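Long-range contacts in ferredoxin NADP reductase (Plasmodium falciparum, PDB 3JQQ), which transfers electrons between reduced ferredoxin and NADP(H) through a bound FAD, in the apicoplast of the malaria parasite: residues B[119-124]-B[137-142]; B[213-218]-B[242-247]. The protein carries 1 engineered substitution. All coordinates share one frame; numbering follows the deposited sequence.

Overall arrangement
From the N terminus the chain first runs through the antiparallel FAD-binding sheet, and contact 1 closes a short loop there: the end of strand 114-123 meets helix 137-144, whose first turn binds the FAD pyrophosphate. The chain then enters the NADP-binding part, where contact 2 closes a beta-alpha-beta unit by pairing strands 211-217 and 240-246 in the parallel sheet. The two loops follow in series, neither nested nor crossing. Their centres lie about 24 Å apart and their nearest atoms about 8 Å, without touching, yet Lys119 of contact 1 also reaches bound adenosine-2'-5'-diphosphate. One chain thus seats two nucleotides, each beside its own sheet.

Contact 1: residues B[119-124]-B[137-142]; sequences KIHKYE and YCSGFI. With FAD (flavin-adenine dinucleotide), chain I.
The hydroxyl of Ser139 meets the backbone N of His121, and this small meeting shows how a helix and the interrupted end of strand 114-123 can share one cofactor. His121 N donates to Ser139 OG over 3.1 Å in a nearly straight bond (170°), while the same hydroxyl donates to FAD O2P at 2.6 Å. With OG set beside its own backbone N (chi1 -59°), Ser139 can add a bond from that N to the same phosphate oxygen, at 2.8 Å. Cys138 N takes O1P, and Tyr137 N reaches O2A on the other phosphorus. Peptide N-H groups at the start of a helix gripping a pyrophosphate should help to offset its negative charge.

The tight part continues into the apolar side, where Ile120 CD1 lies 3.4 Å from Ser139 O and 4.0 Å from Ile142 CB, the two isoleucine side chains passing at a slant. The imidazole of His121 turns its CD2 edge to Ser139 OG, 3.5 Å away and close to the ring plane. Farther along, the two segments part company; Tyr123 instead lays one face over the FAD adenine, with N3A over the centre of the tyrosine ring, 3.6 Å above its plane, and Lys122 and Glu124 are solvent-exposed. Lys119 N donates to flavin O2, while Lys119 NZ is hydrogen-bonded to Asn33 OD1 and forms a salt bridge with adenosine-2'-5'-diphosphate.

Strand 134-135 and the residue after it run alongside, with backbone bonds Tyr123-Asn134 and His121-Gly136, while Tyr137 and Cys138 rest against strand 101-104.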
ATOM      1  N   LYS B 119     -10.049   7.304   1.196  1.00 18.53           N
ATOM      2  CA  LYS B 119     -10.369   6.273   0.222  1.00 18.93           C
ATOM      3  C   LYS B 119     -10.929   5.066   0.966  1.00 19.13           C
ATOM      4  O   LYS B 119     -10.387   4.650   1.989  1.00 19.00           O
ATOM      5  CB  LYS B 119      -9.103   5.887  -0.551  1.00 18.95           C
ATOM      6  CG  LYS B 119      -9.309   4.936  -1.732  1.00 19.59           C
ATOM      7  CD  LYS B 119      -7.956   4.486  -2.284  1.00 20.62           C
ATOM      8  CE  LYS B 119      -8.076   3.301  -3.241  1.00 21.83           C
ATOM      9  NZ  LYS B 119      -8.158   3.719  -4.672  1.00 22.31           N
ATOM     10  N   ILE B 120     -12.031   4.519   0.464  1.00 19.89           N
ATOM     11  CA  ILE B 120     -12.651   3.356   1.082  1.00 20.61           C
ATOM     12  C   ILE B 120     -12.118   2.091   0.426  1.00 21.80           C
ATOM     13  O   ILE B 120     -12.381   1.831  -0.746  1.00 21.79           O
ATOM     14  CB  ILE B 120     -14.182   3.405   0.982  1.00 20.39           C
ATOM     15  CG1 ILE B 120     -14.714   4.694   1.617  1.00 19.91           C
ATOM     16  CG2 ILE B 120     -14.809   2.184   1.639  1.00 19.76           C
ATOM     17  CD1 ILE B 120     -14.265   4.907   3.053  1.00 18.53           C
ATOM     18  N   HIS B 121     -11.348   1.325   1.191  1.00 23.24           N
ATOM     19  CA  HIS B 121     -10.713   0.111   0.695  1.00 24.88           C
ATOM     20  C   HIS B 121     -11.669  -1.082   0.749  1.00 25.83           C
ATOM     21  O   HIS B 121     -12.330  -1.311   1.761  1.00 25.80           O
ATOM     22  CB  HIS B 121      -9.440  -0.172   1.498  1.00 24.84           C
ATOM     23  CG  HIS B 121      -8.384   0.879   1.339  1.00 25.54           C
ATOM     24  ND1 HIS B 121      -7.282   0.710   0.529  1.00 26.31           N
ATOM     25  CD2 HIS B 121      -8.272   2.121   1.870  1.00 26.10           C
ATOM     26  CE1 HIS B 121      -6.533   1.798   0.574  1.00 26.38           C
ATOM     27  NE2 HIS B 121      -7.111   2.668   1.381  1.00 26.13           N
ATOM     28  N   LYS B 122     -11.736  -1.832  -0.347  1.00 27.30           N
ATOM     29  CA  LYS B 122     -12.634  -2.980  -0.454  1.00 28.88           C
ATOM     30  C   LYS B 122     -11.910  -4.250  -0.887  1.00 29.80           C
ATOM     31  O   LYS B 122     -10.927  -4.196  -1.626  1.00 29.95           O
ATOM     32  CB  LYS B 122     -13.740  -2.701  -1.478  1.00 28.92           C
ATOM     33  CG  LYS B 122     -14.910  -1.896  -0.966  1.00 29.50           C
ATOM     34  CD  LYS B 122     -16.092  -1.991  -1.932  1.00 30.70           C
ATOM     35  CE  LYS B 122     -15.755  -1.410  -3.302  1.00 31.11           C
ATOM     36  NZ  LYS B 122     -16.891  -1.548  -4.260  1.00 31.64           N
ATOM     37  N   TYR B 123     -12.413  -5.393  -0.430  1.00 30.99           N
ATOM     38  CA  TYR B 123     -12.010  -6.693  -0.967  1.00 32.14           C
ATOM     39  C   TYR B 123     -13.202  -7.640  -0.909  1.00 33.04           C
ATOM     40  O   TYR B 123     -14.233  -7.307  -0.325  1.00 33.23           O
ATOM     41  CB  TYR B 123     -10.823  -7.276  -0.194  1.00 31.92           C
ATOM     42  CG  TYR B 123     -11.046  -7.372   1.299  1.00 31.56           C
ATOM     43  CD1 TYR B 123     -10.985  -6.239   2.098  1.00 31.04           C
ATOM     44  CD2 TYR B 123     -11.311  -8.592   1.910  1.00 30.93           C
ATOM     45  CE1 TYR B 123     -11.185  -6.315   3.464  1.00 30.53           C
ATOM     46  CE2 TYR B 123     -11.511  -8.677   3.277  1.00 30.55           C
ATOM     47  CZ  TYR B 123     -11.446  -7.534   4.048  1.00 30.47           C
ATOM     48  OH  TYR B 123     -11.644  -7.608   5.408  1.00 30.62           O
ATOM     49  N   GLU B 124     -13.069  -8.817  -1.512  1.00 34.09           N
ATOM     50  CA  GLU B 124     -14.140  -9.810  -1.455  1.00 34.98           C
ATOM     51  C   GLU B 124     -13.616 -11.240  -1.537  1.00 35.16           C
ATOM     52  O   GLU B 124     -13.956 -12.082  -0.703  1.00 35.48           O
ATOM     53  CB  GLU B 124     -15.180  -9.549  -2.548  1.00 35.19           C
ATOM     54  CG  GLU B 124     -14.612  -9.484  -3.952  1.00 35.98           C
ATOM     55  CD  GLU B 124     -15.326  -8.473  -4.812  1.00 36.90           C
ATOM     56  OE1 GLU B 124     -15.768  -8.838  -5.924  1.00 37.41           O
ATOM     57  OE2 GLU B 124     -15.456  -7.309  -4.373  1.00 37.23           O
ATOM     58  N   TYR B 137     -10.534  -1.815   7.815  1.00 24.09           N
ATOM     59  CA  TYR B 137     -11.019  -1.622   9.187  1.00 23.30           C
ATOM     60  C   TYR B 137     -11.600  -0.224   9.398  1.00 22.44           C
ATOM     61  O   TYR B 137     -12.760  -0.079   9.785  1.00 22.17           O
ATOM     62  CB  TYR B 137      -9.905  -1.908  10.198  1.00 23.52           C
ATOM     63  CG  TYR B 137     -10.308  -1.703  11.640  1.00 24.39           C
ATOM     64  CD1 TYR B 137     -11.314  -2.466  12.218  1.00 25.22           C
ATOM     65  CD2 TYR B 137      -9.670  -0.753  12.429  1.00 25.38           C
ATOM     66  CE1 TYR B 137     -11.680  -2.283  13.540  1.00 26.22           C
ATOM     67  CE2 TYR B 137     -10.028  -0.564  13.751  1.00 26.10           C
ATOM     68  CZ  TYR B 137     -11.033  -1.331  14.301  1.00 26.52           C
ATOM     69  OH  TYR B 137     -11.391  -1.147  15.615  1.00 27.60           O
ATOM     70  N   CYS B 138     -10.790   0.802   9.135  1.00 21.43           N
ATOM     71  CA  CYS B 138     -11.265   2.178   9.211  1.00 20.48           C
ATOM     72  C   CYS B 138     -12.204   2.507   8.043  1.00 19.81           C
ATOM     73  O   CYS B 138     -13.202   3.200   8.220  1.00 19.50           O
ATOM     74  CB  CYS B 138     -10.084   3.151   9.241  1.00 20.48           C
ATOM     75  SG  CYS B 138     -10.522   4.858   9.637  1.00 20.79           S
ATOM     76  N   SER B 139     -11.887   2.001   6.854  1.00 19.14           N
ATOM     77  CA  SER B 139     -12.706   2.260   5.668  1.00 18.67           C
ATOM     78  C   SER B 139     -14.189   1.963   5.896  1.00 18.67           C
ATOM     79  O   SER B 139     -15.053   2.751   5.512  1.00 18.40           O
ATOM     80  CB  SER B 139     -12.192   1.462   4.468  1.00 18.28           C
ATOM     81  OG  SER B 139     -10.852   1.807   4.178  1.00 17.96           O
ATOM     82  N   GLY B 140     -14.478   0.818   6.509  1.00 18.81           N
ATOM     83  CA  GLY B 140     -15.858   0.431   6.788  1.00 19.23           C
ATOM     84  C   GLY B 140     -16.506   1.349   7.808  1.00 19.53           C
ATOM     85  O   GLY B 140     -17.694   1.656   7.713  1.00 19.51           O
ATOM     86  N   PHE B 141     -15.730   1.785   8.789  1.00 19.95           N
ATOM     87  CA  PHE B 141     -16.210   2.714   9.805  1.00 20.45           C
ATOM     88  C   PHE B 141     -16.589   4.056   9.179  1.00 20.93           C
ATOM     89  O   PHE B 141     -17.643   4.613   9.485  1.00 21.01           O
ATOM     90  CB  PHE B 141     -15.148   2.878  10.901  1.00 20.32           C
ATOM     91  CG  PHE B 141     -15.322   4.101  11.761  1.00 20.01           C
ATOM     92  CD1 PHE B 141     -16.279   4.140  12.763  1.00 19.42           C
ATOM     93  CD2 PHE B 141     -14.498   5.202  11.586  1.00 19.76           C
ATOM     94  CE1 PHE B 141     -16.423   5.262  13.560  1.00 18.78           C
ATOM     95  CE2 PHE B 141     -14.640   6.328  12.377  1.00 19.07           C
ATOM     96  CZ  PHE B 141     -15.604   6.357  13.365  1.00 18.81           C
ATOM     97  N   ILE B 142     -15.742   4.566   8.282  1.00 21.45           N
ATOM     98  CA  ILE B 142     -16.037   5.813   7.585  1.00 22.08           C
ATOM     99  C   ILE B 142     -17.217   5.629   6.640  1.00 22.58           C
ATOM    100  O   ILE B 142     -18.080   6.500   6.525  1.00 22.66           O
ATOM    101  CB  ILE B 142     -14.827   6.305   6.788  1.00 22.13           C
ATOM    102  CG1 ILE B 142     -13.667   6.600   7.739  1.00 21.97           C
ATOM    103  CG2 ILE B 142     -15.181   7.539   5.966  1.00 22.05           C
ATOM    104  CD1 ILE B 142     -12.312   6.552   7.067  1.00 22.93           C
TER
HETATM  105  PA  FAD I 415      -6.894  -2.002   6.817  1.00 21.71           P
HETATM  106  O1A FAD I 415      -5.816  -1.504   7.749  1.00 21.33           O
HETATM  107  O2A FAD I 415      -7.985  -2.711   7.584  1.00 21.56           O
HETATM  108  O5B FAD I 415      -6.253  -2.950   5.678  1.00 22.00           O
HETATM  109  C5B FAD I 415      -5.318  -2.435   4.755  1.00 22.00           C
HETATM  110  C4B FAD I 415      -5.625  -2.926   3.343  1.00 22.24           C
HETATM  111  O4B FAD I 415      -5.716  -4.340   3.313  1.00 22.13           O
HETATM  112  C3B FAD I 415      -6.957  -2.390   2.850  1.00 22.19           C
HETATM  113  O3B FAD I 415      -6.844  -2.123   1.473  1.00 22.52           O
HETATM  114  C2B FAD I 415      -7.915  -3.545   3.059  1.00 21.92           C
HETATM  115  O2B FAD I 415      -8.914  -3.561   2.065  1.00 22.04           O
HETATM  116  C1B FAD I 415      -7.022  -4.769   2.966  1.00 21.21           C
HETATM  117  N9A FAD I 415      -7.447  -5.844   3.882  1.00 19.85           N
HETATM  118  C8A FAD I 415      -7.660  -5.747   5.232  1.00 19.80           C
HETATM  119  N7A FAD I 415      -8.028  -6.966   5.696  1.00 19.01           N
HETATM  120  C5A FAD I 415      -8.046  -7.835   4.662  1.00 18.58           C
HETATM  121  C6A FAD I 415      -8.348  -9.190   4.582  1.00 18.43           C
HETATM  122  N6A FAD I 415      -8.786  -9.846   5.654  1.00 17.36           N
HETATM  123  N1A FAD I 415      -8.278  -9.824   3.359  1.00 18.24           N
HETATM  124  C2A FAD I 415      -7.912  -9.115   2.234  1.00 18.69           C
HETATM  125  N3A FAD I 415      -7.617  -7.771   2.324  1.00 18.89           N
HETATM  126  C4A FAD I 415      -7.682  -7.142   3.520  1.00 18.93           C
HETATM  127  N1  FAD I 415      -5.385   7.233   3.499  1.00 16.12           N
HETATM  128  C2  FAD I 415      -6.394   8.011   2.977  1.00 16.76           C
HETATM  129  O2  FAD I 415      -7.394   7.464   2.511  1.00 17.03           O
HETATM  130  N3  FAD I 415      -6.280   9.388   2.976  1.00 16.68           N
HETATM  131  C4  FAD I 415      -5.155   9.992   3.495  1.00 16.38           C
HETATM  132  O4  FAD I 415      -5.054  11.217   3.491  1.00 16.94           O
HETATM  133  C4X FAD I 415      -4.135   9.209   4.021  1.00 16.23           C
HETATM  134  N5  FAD I 415      -3.009   9.808   4.542  1.00 15.80           N
HETATM  135  C5X FAD I 415      -2.006   9.018   5.061  1.00 15.04           C
HETATM  136  C6  FAD I 415      -0.869   9.626   5.586  1.00 14.26           C
HETATM  137  C7  FAD I 415       0.150   8.847   6.114  1.00 13.99           C
HETATM  138  C7M FAD I 415       1.376   9.506   6.680  1.00 13.96           C
HETATM  139  C8  FAD I 415       0.025   7.457   6.115  1.00 13.77           C
HETATM  140  C8M FAD I 415       1.118   6.592   6.680  1.00 13.19           C
HETATM  141  C9  FAD I 415      -1.111   6.855   5.589  1.00 13.65           C
HETATM  142  C9A FAD I 415      -2.131   7.628   5.059  1.00 14.24           C
HETATM  143  N10 FAD I 415      -3.264   7.018   4.545  1.00 14.95           N
HETATM  144  C10 FAD I 415      -4.257   7.821   4.020  1.00 15.59           C
HETATM  145  C1' FAD I 415      -3.504   5.528   4.693  1.00 14.55           C
HETATM  146  C2' FAD I 415      -4.527   5.215   5.794  1.00 15.12           C
HETATM  147  O2' FAD I 415      -3.971   5.545   7.043  1.00 15.04           O
HETATM  148  C3' FAD I 415      -4.970   3.747   5.901  1.00 15.30           C
HETATM  149  O3' FAD I 415      -3.868   2.878   5.756  1.00 15.78           O
HETATM  150  C4' FAD I 415      -6.074   3.357   4.919  1.00 15.74           C
HETATM  151  O4' FAD I 415      -7.241   4.082   5.234  1.00 14.55           O
HETATM  152  C5' FAD I 415      -6.391   1.869   5.033  1.00 16.35           C
HETATM  153  O5' FAD I 415      -6.830   1.633   6.350  1.00 17.77           O
HETATM  154  P   FAD I 415      -7.995   0.571   6.677  1.00 19.58           P
HETATM  155  O1P FAD I 415      -8.077   0.361   8.171  1.00 19.41           O
HETATM  156  O2P FAD I 415      -9.328   1.011   6.115  1.00 18.84           O
HETATM  157  O3P FAD I 415      -7.498  -0.781   5.960  1.00 20.42           O

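Contact 2: residues B[213-218]-B[242-247]. With A2P (adenosine-2'-5'-diphosphate), chain J.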
ATOM      1  N   ILE B 213       2.570  21.317 -10.069  1.00 28.91           N
ATOM      2  CA  ILE B 213       1.952  20.138  -9.490  1.00 27.71           C
ATOM      3  C   ILE B 213       1.928  18.971 -10.466  1.00 27.00           C
ATOM      4  O   ILE B 213       1.462  19.100 -11.597  1.00 26.94           O
ATOM      5  CB  ILE B 213       0.522  20.438  -9.010  1.00 27.71           C
ATOM      6  CG1 ILE B 213       0.519  21.690  -8.131  1.00 27.49           C
ATOM      7  CG2 ILE B 213      -0.053  19.244  -8.262  1.00 27.58           C
ATOM      8  CD1 ILE B 213      -0.734  21.856  -7.308  1.00 27.70           C
ATOM      9  N   TYR B 214       2.451  17.835 -10.019  1.00 26.11           N
ATOM     10  CA  TYR B 214       2.399  16.602 -10.787  1.00 25.37           C
ATOM     11  C   TYR B 214       1.515  15.621 -10.032  1.00 24.53           C
ATOM     12  O   TYR B 214       1.854  15.189  -8.930  1.00 24.55           O
ATOM     13  CB  TYR B 214       3.801  16.023 -10.975  1.00 25.60           C
ATOM     14  CG  TYR B 214       4.757  16.942 -11.703  1.00 26.34           C
ATOM     15  CD1 TYR B 214       5.716  17.669 -11.009  1.00 27.04           C
ATOM     16  CD2 TYR B 214       4.704  17.079 -13.083  1.00 27.16           C
ATOM     17  CE1 TYR B 214       6.595  18.507 -11.672  1.00 27.64           C
ATOM     18  CE2 TYR B 214       5.577  17.915 -13.753  1.00 27.83           C
ATOM     19  CZ  TYR B 214       6.520  18.626 -13.043  1.00 27.95           C
ATOM     20  OH  TYR B 214       7.391  19.456 -13.709  1.00 28.71           O
ATOM     21  N   TYR B 215       0.378  15.276 -10.622  1.00 23.49           N
ATOM     22  CA  TYR B 215      -0.649  14.543  -9.900  1.00 22.61           C
ATOM     23  C   TYR B 215      -1.109  13.325 -10.688  1.00 22.44           C
ATOM     24  O   TYR B 215      -1.680  13.447 -11.772  1.00 22.48           O
ATOM     25  CB  TYR B 215      -1.819  15.484  -9.588  1.00 22.42           C
ATOM     26  CG  TYR B 215      -2.901  14.921  -8.692  1.00 21.20           C
ATOM     27  CD1 TYR B 215      -2.639  13.882  -7.809  1.00 19.59           C
ATOM     28  CD2 TYR B 215      -4.185  15.459  -8.709  1.00 20.30           C
ATOM     29  CE1 TYR B 215      -3.631  13.379  -6.988  1.00 18.26           C
ATOM     30  CE2 TYR B 215      -5.182  14.963  -7.892  1.00 19.26           C
ATOM     31  CZ  TYR B 215      -4.899  13.923  -7.033  1.00 18.81           C
ATOM     32  OH  TYR B 215      -5.891  13.429  -6.215  1.00 18.31           O
ATOM     33  N   GLY B 216      -0.841  12.148 -10.133  1.00 22.11           N
ATOM     34  CA  GLY B 216      -1.213  10.891 -10.767  1.00 21.66           C
ATOM     35  C   GLY B 216      -2.473  10.302 -10.170  1.00 21.40           C
ATOM     36  O   GLY B 216      -2.560  10.075  -8.962  1.00 21.14           O
ATOM     37  N   VAL B 217      -3.460  10.069 -11.028  1.00 21.24           N
ATOM     38  CA  VAL B 217      -4.710   9.440 -10.633  1.00 21.14           C
ATOM     39  C   VAL B 217      -5.162   8.531 -11.770  1.00 21.06           C
ATOM     40  O   VAL B 217      -4.555   8.527 -12.840  1.00 21.00           O
ATOM     41  CB  VAL B 217      -5.801  10.483 -10.314  1.00 21.17           C
ATOM     42  CG1 VAL B 217      -5.467  11.228  -9.030  1.00 21.04           C
ATOM     43  CG2 VAL B 217      -5.971  11.453 -11.475  1.00 21.12           C
ATOM     44  N   TYR B 218      -6.220   7.760 -11.542  1.00 20.97           N
ATOM     45  CA  TYR B 218      -6.697   6.809 -12.548  1.00 21.08           C
ATOM     46  C   TYR B 218      -7.244   7.493 -13.807  1.00 21.01           C
ATOM     47  O   TYR B 218      -6.836   7.170 -14.924  1.00 21.03           O
ATOM     48  CB  TYR B 218      -7.749   5.868 -11.958  1.00 21.02           C
ATOM     49  CG  TYR B 218      -8.284   4.865 -12.956  1.00 21.71           C
ATOM     50  CD1 TYR B 218      -7.511   3.783 -13.363  1.00 22.16           C
ATOM     51  CD2 TYR B 218      -9.548   5.003 -13.498  1.00 21.99           C
ATOM     52  CE1 TYR B 218      -7.989   2.865 -14.280  1.00 22.24           C
ATOM     53  CE2 TYR B 218     -10.037   4.089 -14.417  1.00 22.40           C
ATOM     54  CZ  TYR B 218      -9.257   3.022 -14.804  1.00 22.79           C
ATOM     55  OH  TYR B 218      -9.731   2.108 -15.715  1.00 22.69           O
ATOM     56  N   ILE B 242      -0.595  22.702 -13.332  1.00 34.53           N
ATOM     57  CA  ILE B 242      -0.922  21.339 -12.924  1.00 33.89           C
ATOM     58  C   ILE B 242      -0.781  20.335 -14.060  1.00 33.50           C
ATOM     59  O   ILE B 242      -1.416  20.475 -15.103  1.00 33.38           O
ATOM     60  CB  ILE B 242      -2.363  21.238 -12.393  1.00 33.93           C
ATOM     61  CG1 ILE B 242      -2.580  22.206 -11.228  1.00 33.77           C
ATOM     62  CG2 ILE B 242      -2.679  19.806 -11.983  1.00 33.88           C
ATOM     63  CD1 ILE B 242      -4.039  22.364 -10.833  1.00 33.55           C
ATOM     64  N   HIS B 243       0.042  19.314 -13.846  1.00 33.04           N
ATOM     65  CA  HIS B 243       0.182  18.229 -14.810  1.00 32.57           C
ATOM     66  C   HIS B 243      -0.471  16.951 -14.280  1.00 32.06           C
ATOM     67  O   HIS B 243      -0.061  16.415 -13.249  1.00 32.03           O
ATOM     68  CB  HIS B 243       1.659  17.981 -15.136  1.00 32.75           C
ATOM     69  CG  HIS B 243       2.357  19.168 -15.727  1.00 33.16           C
ATOM     70  ND1 HIS B 243       2.034  19.681 -16.965  1.00 33.61           N
ATOM     71  CD2 HIS B 243       3.370  19.935 -15.256  1.00 33.71           C
ATOM     72  CE1 HIS B 243       2.814  20.717 -17.234  1.00 33.80           C
ATOM     73  NE2 HIS B 243       3.631  20.892 -16.207  1.00 33.72           N
ATOM     74  N   TYR B 244      -1.489  16.471 -14.990  1.00 31.33           N
ATOM     75  CA  TYR B 244      -2.206  15.259 -14.599  1.00 30.54           C
ATOM     76  C   TYR B 244      -1.697  14.036 -15.354  1.00 29.99           C
ATOM     77  O   TYR B 244      -1.558  14.064 -16.577  1.00 29.99           O
ATOM     78  CB  TYR B 244      -3.708  15.410 -14.860  1.00 30.51           C
ATOM     79  CG  TYR B 244      -4.403  16.441 -14.004  1.00 30.13           C
ATOM     80  CD1 TYR B 244      -4.936  17.594 -14.569  1.00 30.16           C
ATOM     81  CD2 TYR B 244      -4.539  16.259 -12.636  1.00 29.79           C
ATOM     82  CE1 TYR B 244      -5.580  18.538 -13.793  1.00 29.78           C
ATOM     83  CE2 TYR B 244      -5.177  17.196 -11.850  1.00 29.75           C
ATOM     84  CZ  TYR B 244      -5.698  18.334 -12.434  1.00 29.92           C
ATOM     85  OH  TYR B 244      -6.335  19.270 -11.653  1.00 29.55           O
ATOM     86  N   VAL B 245      -1.435  12.958 -14.623  1.00 29.20           N
ATOM     87  CA  VAL B 245      -1.003  11.709 -15.236  1.00 28.34           C
ATOM     88  C   VAL B 245      -2.018  10.611 -14.941  1.00 27.84           C
ATOM     89  O   VAL B 245      -2.095  10.114 -13.816  1.00 27.58           O
ATOM     90  CB  VAL B 245       0.377  11.273 -14.718  1.00 28.40           C
ATOM     91  CG1 VAL B 245       0.900  10.099 -15.531  1.00 28.09           C
ATOM     92  CG2 VAL B 245       1.353  12.438 -14.760  1.00 28.35           C
ATOM     93  N   PHE B 246      -2.795  10.239 -15.953  1.00 27.20           N
ATOM     94  CA  PHE B 246      -3.870   9.273 -15.767  1.00 26.76           C
ATOM     95  C   PHE B 246      -3.412   7.846 -16.071  1.00 26.85           C
ATOM     96  O   PHE B 246      -2.889   7.566 -17.149  1.00 26.76           O
ATOM     97  CB  PHE B 246      -5.085   9.647 -16.623  1.00 26.51           C
ATOM     98  CG  PHE B 246      -5.602  11.042 -16.374  1.00 25.58           C
ATOM     99  CD1 PHE B 246      -6.004  11.433 -15.106  1.00 24.81           C
ATOM    100  CD2 PHE B 246      -5.699  11.956 -17.411  1.00 24.62           C
ATOM    101  CE1 PHE B 246      -6.479  12.713 -14.877  1.00 24.29           C
ATOM    102  CE2 PHE B 246      -6.175  13.236 -17.188  1.00 24.08           C
ATOM    103  CZ  PHE B 246      -6.565  13.614 -15.920  1.00 24.01           C
ATOM    104  N   SER B 247      -3.617   6.941 -15.120  1.00 26.97           N
ATOM    105  CA  SER B 247      -3.147   5.569 -15.285  1.00 27.25           C
ATOM    106  C   SER B 247      -4.023   4.731 -16.219  1.00 27.73           C
ATOM    107  O   SER B 247      -3.580   3.692 -16.706  1.00 27.70           O
ATOM    108  CB  SER B 247      -2.957   4.873 -13.929  1.00 27.13           C
ATOM    109  OG  SER B 247      -4.153   4.855 -13.170  1.00 26.63           O
TER
HETATM  110  P1  A2P J 416      -3.079   2.253 -11.101  1.00 20.52           P
HETATM  111  O1P A2P J 416      -2.110   1.520 -11.994  1.00 20.75           O
HETATM  112  O2P A2P J 416      -3.183   1.681  -9.707  1.00 20.83           O
HETATM  113  O3P A2P J 416      -4.405   2.565 -11.753  1.00 20.93           O
HETATM  114  P2  A2P J 416      -4.446   4.780  -5.524  1.00 24.29           P
HETATM  115  O4P A2P J 416      -4.106   5.878  -4.545  1.00 24.71           O
HETATM  116  O5P A2P J 416      -3.988   3.401  -5.105  1.00 24.42           O
HETATM  117  O6P A2P J 416      -5.858   4.844  -6.053  1.00 24.38           O
HETATM  118  O5' A2P J 416      -3.535   5.113  -6.809  1.00 23.46           O
HETATM  119  C5' A2P J 416      -3.337   6.466  -7.214  1.00 21.96           C
HETATM  120  C4' A2P J 416      -2.665   6.490  -8.580  1.00 21.13           C
HETATM  121  O4' A2P J 416      -1.298   6.082  -8.457  1.00 20.79           O
HETATM  122  C3' A2P J 416      -3.328   5.517  -9.545  1.00 20.57           C
HETATM  123  O3' A2P J 416      -3.426   6.147 -10.826  1.00 20.74           O
HETATM  124  C2' A2P J 416      -2.365   4.352  -9.636  1.00 20.30           C
HETATM  125  O2' A2P J 416      -2.409   3.705 -10.905  1.00 20.19           O
HETATM  126  C1' A2P J 416      -1.054   5.099  -9.467  1.00 20.25           C
HETATM  127  N9  A2P J 416       0.085   4.184  -9.203  1.00 19.64           N
HETATM  128  C8  A2P J 416       0.014   2.856  -8.982  1.00 19.42           C
HETATM  129  N7  A2P J 416       1.252   2.327  -8.802  1.00 18.87           N
HETATM  130  C5  A2P J 416       2.141   3.334  -8.919  1.00 19.12           C
HETATM  131  C6  A2P J 416       3.614   3.481  -8.844  1.00 19.09           C
HETATM  132  N6  A2P J 416       4.412   2.416  -8.599  1.00 18.95           N
HETATM  133  N1  A2P J 416       4.139   4.714  -9.026  1.00 19.26           N
HETATM  134  C2  A2P J 416       3.363   5.786  -9.268  1.00 18.98           C
HETATM  135  N3  A2P J 416       2.023   5.725  -9.350  1.00 19.43           N
HETATM  136  C4  A2P J 416       1.366   4.551  -9.189  1.00 19.21           C
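Tyr214 and His243 extend side by side from one face of a parallel strand pair, a worked case of how neighbouring strands match their side chains. Their planes are nearly parallel (21°) but displaced, with centroids 5.3 Å apart, so little of one ring lies over the other; they meet chiefly where Tyr214 CE2 lies 3.3 Å from His243 CD2. On the opposite face Tyr215 and Tyr244 are set at a slant: Tyr215 CD2 comes in the plane of the Tyr244 ring, 3.7 Å from CE2 at its edge. Val217 CG2, placed between its own backbone N and carbonyl carbon, lies at the edge of the Phe246 ring, 3.6 Å from CD1.

Five backbone bonds join the strands, the last from Ser247 N to Val217 O at 2.9 Å. Ser247 follows strand 240-246 directly, at the C-terminal ends of the parallel strands, where Rossmann-like domains bind nucleotides. There Ser247 OG accepts from O3' of the adenosine-2'-5'-diphosphate at 2.8 Å and lies 2.7 Å from its 2'-phosphate oxygen O3P, while Tyr218 offers its ring edge to the same oxygen. A hydroxyl contacting both ribose and 2'-phosphate is consistent with recognition of NADP(H) by its 2'-phosphate.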